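PDB 1J6O: TatD-related deoxyribonuclease, which probably acts as a metal-dependent DNA nuclease that hydrolyses ester bonds. Local coordinates for residues A[86-89]-A[90-94]; A[105-108]-A[109-112]. One frame throughout, in Å; residues are numbered along the deposited sequence.

In the fold
From the N terminus, the chain runs through strand 67-71 into helix 85-92, where contact 1 joins the successive turns 86-89 and 90-94. The chain then passes along strand 98-107, and at its C-terminal end contact 2 folds 109-112 back on 105-108 before helix 115-132 begins. Each contact closes a short local loop, and the two lie in series, neither nested nor crossing. Contact 1 belongs to a beta-alpha-beta unit on the outside of the parallel barrel, whereas contact 2 sits at the strand end beside predicted metal ligands. Their centres are about 24 Å apart, and strand 98-107 links them along the chain.

Contact 1: A[86-89]-A[90-94]; sequences IEHL and EKFAK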
loop_
_atom_site.group_PDB
_atom_site.type_symbol
_atom_site.label_atom_id
_atom_site.label_comp_id
_atom_site.label_asym_id
_atom_site.label_seq_id
_atom_site.Cartn_x
_atom_site.Cartn_y
_atom_site.Cartn_z
ATOM N N ILE A 86 16.824 11.400 1.441
ATOM C CA ILE A 86 15.684 11.871 2.217
ATOM C C ILE A 86 15.291 13.284 1.772
ATOM O O ILE A 86 14.107 13.624 1.721
ATOM C CB ILE A 86 16.003 11.851 3.718
ATOM C CG1 ILE A 86 16.026 10.410 4.230
ATOM C CG2 ILE A 86 14.951 12.662 4.500
ATOM C CD1 ILE A 86 14.698 9.708 4.114
ATOM N N GLU A 87 16.285 14.113 1.463
ATOM C CA GLU A 87 16.010 15.477 1.018
ATOM C C GLU A 87 15.293 15.430 -0.321
ATOM O O GLU A 87 14.415 16.244 -0.618
ATOM C CB GLU A 87 17.305 16.269 0.831
ATOM C CG GLU A 87 17.897 16.824 2.096
ATOM C CD GLU A 87 18.755 18.045 1.802
ATOM O OE1 GLU A 87 19.633 17.956 0.899
ATOM O OE2 GLU A 87 18.544 19.089 2.461
ATOM N N HIS A 88 15.703 14.481 -1.146
ATOM C CA HIS A 88 15.093 14.338 -2.447
ATOM C C HIS A 88 13.618 13.897 -2.309
ATOM O O HIS A 88 12.764 14.365 -3.057
ATOM C CB HIS A 88 15.882 13.333 -3.262
ATOM C CG HIS A 88 15.712 13.501 -4.736
ATOM N ND1 HIS A 88 16.751 13.333 -5.627
ATOM C CD2 HIS A 88 14.616 13.782 -5.483
ATOM C CE1 HIS A 88 16.301 13.498 -6.861
ATOM N NE2 HIS A 88 15.009 13.771 -6.801
ATOM N N LEU A 89 13.319 13.002 -1.363
ATOM C CA LEU A 89 11.936 12.543 -1.176
ATOM C C LEU A 89 11.133 13.713 -0.605
ATOM O O LEU A 89 9.974 13.942 -0.979
ATOM C CB LEU A 89 11.866 11.336 -0.215
ATOM C CG LEU A 89 12.426 10.004 -0.709
ATOM C CD1 LEU A 89 12.405 8.955 0.415
ATOM C CD2 LEU A 89 11.599 9.547 -1.926
ATOM N N GLU A 90 11.761 14.473 0.290
ATOM C CA GLU A 90 11.096 15.613 0.896
ATOM C C GLU A 90 10.731 16.637 -0.181
ATOM O O GLU A 90 9.666 17.267 -0.103
ATOM C CB GLU A 90 11.996 16.244 1.959
ATOM C CG GLU A 90 11.411 17.472 2.627
ATOM C CD GLU A 90 12.123 17.767 3.916
ATOM O OE1 GLU A 90 13.356 17.534 3.965
ATOM O OE2 GLU A 90 11.465 18.220 4.870
ATOM N N LYS A 91 11.591 16.788 -1.194
ATOM C CA LYS A 91 11.336 17.731 -2.284
ATOM C C LYS A 91 10.121 17.250 -3.104
ATOM O O LYS A 91 9.304 18.048 -3.568
ATOM C CB LYS A 91 12.539 17.823 -3.219
ATOM C CG LYS A 91 12.241 18.647 -4.487
ATOM C CD LYS A 91 13.370 18.643 -5.505
ATOM C CE LYS A 91 12.970 19.422 -6.778
ATOM N NZ LYS A 91 14.077 19.510 -7.801
ATOM N N PHE A 92 10.018 15.943 -3.298
ATOM C CA PHE A 92 8.898 15.405 -4.057
ATOM C C PHE A 92 7.614 15.684 -3.289
ATOM O O PHE A 92 6.594 16.107 -3.859
ATOM C CB PHE A 92 8.988 13.869 -4.194
ATOM C CG PHE A 92 10.037 13.364 -5.155
ATOM C CD1 PHE A 92 10.490 14.139 -6.213
ATOM C CD2 PHE A 92 10.522 12.059 -5.022
ATOM C CE1 PHE A 92 11.426 13.617 -7.141
ATOM C CE2 PHE A 92 11.441 11.533 -5.934
ATOM C CZ PHE A 92 11.896 12.324 -7.004
ATOM N N ALA A 93 7.674 15.425 -1.990
ATOM C CA ALA A 93 6.534 15.612 -1.122
ATOM C C ALA A 93 6.007 17.029 -1.046
ATOM O O ALA A 93 4.972 17.264 -0.432
ATOM C CB ALA A 93 6.842 15.050 0.281
ATOM N N LYS A 94 6.695 17.980 -1.674
ATOM C CA LYS A 94 6.198 19.344 -1.629
ATOM C C LYS A 94 4.945 19.342 -2.504
ATOM O O LYS A 94 4.030 20.127 -2.265
ATOM C CB LYS A 94 7.215 20.346 -2.195
ATOM C CG LYS A 94 8.482 20.486 -1.378
ATOM C CD LYS A 94 8.218 20.911 0.065
ATOM C CE LYS A 94 7.744 22.359 0.169
ATOM N NZ LYS A 94 7.849 22.859 1.571
#
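I86 to L89 and E90 to F92 are consecutive parts of helix 85-92, and four backbone bonds from residue i+4 to residue i join the two segments. E90 N lies 2.9 Å from I86 O and K91 N the same distance from E87 O; the bond from F92 N to H88 O is longer, at 3.2 Å. A93 N reaches L89 O in the straightest of the four, with an N-H...O angle of 163°, and K94 N bonds back to K91 O.

Among the side chains, H88 and F92 form an oblique aromatic pair one turn apart. CD2 of H88 sits over one face of the F92 ring, 3.4 Å above its plane and displaced toward the rim. NE2 of H88 also comes within 3.4 Å of F92 CZ. The two rings are inclined at 59°, so they do not lie flat on each other. With its CG anti to the backbone N (chi1 -157°), H88 leans along the helix toward F92. L89 approaches the same phenyl ring through its methyl CD2, 4.1 Å from F92 CD2, and both residues pack on V71 of strand 67-71 and on helix 51-61. An alanine in place of F92 would probably leave the H88 imidazole without its aromatic neighbour and open a gap beside L89 and V71. On another side of the helix, the extended E90 side chain forms a salt bridge through OE2 with K131 of helix 115-132.

This is i to i+3 and i to i+4 packing in an amphipathic helix of a beta-alpha-beta unit, whose buried residues L89 and F92 face the parallel strands of a TIM-barrel fold.

Contact 2: A[105-108]-A[109-112]; sequences GLDF and FRNI
F109 and R110 both direct their backbone N-H groups at one carboxylate oxygen of D107, the last residue of strand 98-107. F109 N stands 2.7 Å from D107 OD1 and meets it nearly in line with the C-O bond. CB of F109 also lies close to this oxygen, while its ring leads away from D107, toward R141 and D142. At R110 the N-H reaches the same D107 OD1 over 2.9 Å, arriving from above the carboxylate plane, 42° out of it, in a nearly straight bond (167°). D107 has its CG anti to the backbone N (chi1 178°), which sets the carboxylate inside the bend, where two bonds to OD1 limit its rotation. The R110 side chain passes D107 OD2 with its CB and CG, each at 3.8 Å, and then curls away. N111 N closes the turn with a weak 3.5 Å bond to D107 O. One residue on, I112 N donates to a water at 2.8 Å, and this water in turn gives a weak bond to D107 O.

Beyond the loop, D107 N is hydrogen-bonded to Q118 OE1, and the D107 side chain touches H139, a predicted metal ligand. Together with the weak N111 N to D107 O bond, the side-chain bonds from residues two and three ahead make an Asx motif, formed here at the C-terminal strand end where TIM barrels carry their active sites.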
loop_
_atom_site.group_PDB
_atom_site.type_symbol
_atom_site.label_atom_id
_atom_site.label_comp_id
_atom_site.label_asym_id
_atom_site.label_seq_id
_atom_site.Cartn_x
_atom_site.Cartn_y
_atom_site.Cartn_z
ATOM N N GLY A 105 10.350 -0.270 4.169
ATOM C CA GLY A 105 10.151 -1.352 5.111
ATOM C C GLY A 105 11.333 -2.287 5.140
ATOM O O GLY A 105 12.472 -1.858 4.928
ATOM N N LEU A 106 11.046 -3.563 5.378
ATOM C CA LEU A 106 12.068 -4.597 5.455
ATOM C C LEU A 106 11.646 -5.855 4.719
ATOM O O LEU A 106 10.480 -6.265 4.786
ATOM C CB LEU A 106 12.281 -5.006 6.921
ATOM C CG LEU A 106 12.596 -3.955 7.967
ATOM C CD1 LEU A 106 12.653 -4.620 9.355
ATOM C CD2 LEU A 106 13.929 -3.292 7.605
ATOM N N ASP A 107 12.593 -6.468 4.022
ATOM C CA ASP A 107 12.327 -7.704 3.292
ATOM C C ASP A 107 13.506 -8.623 3.630
ATOM O O ASP A 107 14.587 -8.491 3.057
ATOM C CB ASP A 107 12.247 -7.501 1.775
ATOM C CG ASP A 107 12.012 -8.820 1.032
ATOM O OD1 ASP A 107 12.300 -9.887 1.604
ATOM O OD2 ASP A 107 11.535 -8.816 -0.120
ATOM N N PHE A 108 13.305 -9.518 4.592
ATOM C CA PHE A 108 14.367 -10.444 4.989
ATOM C C PHE A 108 14.199 -11.782 4.286
ATOM O O PHE A 108 14.819 -12.790 4.654
ATOM C CB PHE A 108 14.385 -10.627 6.510
ATOM C CG PHE A 108 14.814 -9.397 7.255
ATOM C CD1 PHE A 108 15.295 -8.286 6.566
ATOM C CD2 PHE A 108 14.759 -9.346 8.641
ATOM C CE1 PHE A 108 15.707 -7.149 7.243
ATOM C CE2 PHE A 108 15.178 -8.198 9.338
ATOM C CZ PHE A 108 15.646 -7.106 8.642
ATOM N N PHE A 109 13.331 -11.799 3.282
ATOM C CA PHE A 109 13.115 -13.022 2.543
ATOM C C PHE A 109 14.084 -12.993 1.368
ATOM O O PHE A 109 14.849 -13.932 1.198
ATOM C CB PHE A 109 11.673 -13.137 2.026
ATOM C CG PHE A 109 11.452 -14.332 1.146
ATOM C CD1 PHE A 109 11.441 -15.618 1.682
ATOM C CD2 PHE A 109 11.315 -14.179 -0.228
ATOM C CE1 PHE A 109 11.302 -16.741 0.855
ATOM C CE2 PHE A 109 11.178 -15.286 -1.061
ATOM C CZ PHE A 109 11.171 -16.568 -0.523
ATOM N N ARG A 110 14.058 -11.913 0.576
ATOM C CA ARG A 110 14.941 -11.761 -0.595
ATOM C C ARG A 110 16.330 -11.256 -0.229
ATOM O O ARG A 110 17.334 -11.649 -0.847
ATOM C CB ARG A 110 14.354 -10.783 -1.633
ATOM C CG ARG A 110 13.218 -11.301 -2.521
ATOM C CD ARG A 110 13.594 -12.478 -3.448
ATOM N NE ARG A 110 14.561 -12.185 -4.509
ATOM C CZ ARG A 110 14.407 -11.265 -5.453
ATOM N NH1 ARG A 110 13.320 -10.512 -5.494
ATOM N NH2 ARG A 110 15.336 -11.113 -6.379
ATOM N N ASN A 111 16.391 -10.369 0.754
ATOM C CA ASN A 111 17.658 -9.803 1.207
ATOM C C ASN A 111 18.601 -9.313 0.106
ATOM O O ASN A 111 19.794 -9.651 0.065
ATOM C CB ASN A 111 18.379 -10.800 2.103
ATOM C CG ASN A 111 17.836 -10.798 3.521
ATOM O OD1 ASN A 111 17.165 -11.874 3.894
ATOM N ND2 ASN A 111 18.009 -9.832 4.266
ATOM N N ILE A 112 18.054 -8.507 -0.789
ATOM C CA ILE A 112 18.813 -7.948 -1.888
ATOM C C ILE A 112 19.756 -6.929 -1.245
ATOM O O ILE A 112 20.853 -6.686 -1.729
ATOM C CB ILE A 112 17.875 -7.239 -2.888
ATOM C CG1 ILE A 112 16.955 -8.264 -3.560
ATOM C CG2 ILE A 112 18.678 -6.468 -3.889
ATOM C CD1 ILE A 112 17.696 -9.358 -4.310
HETATM O O HOH W 1 15.975 -6.945 0.317
#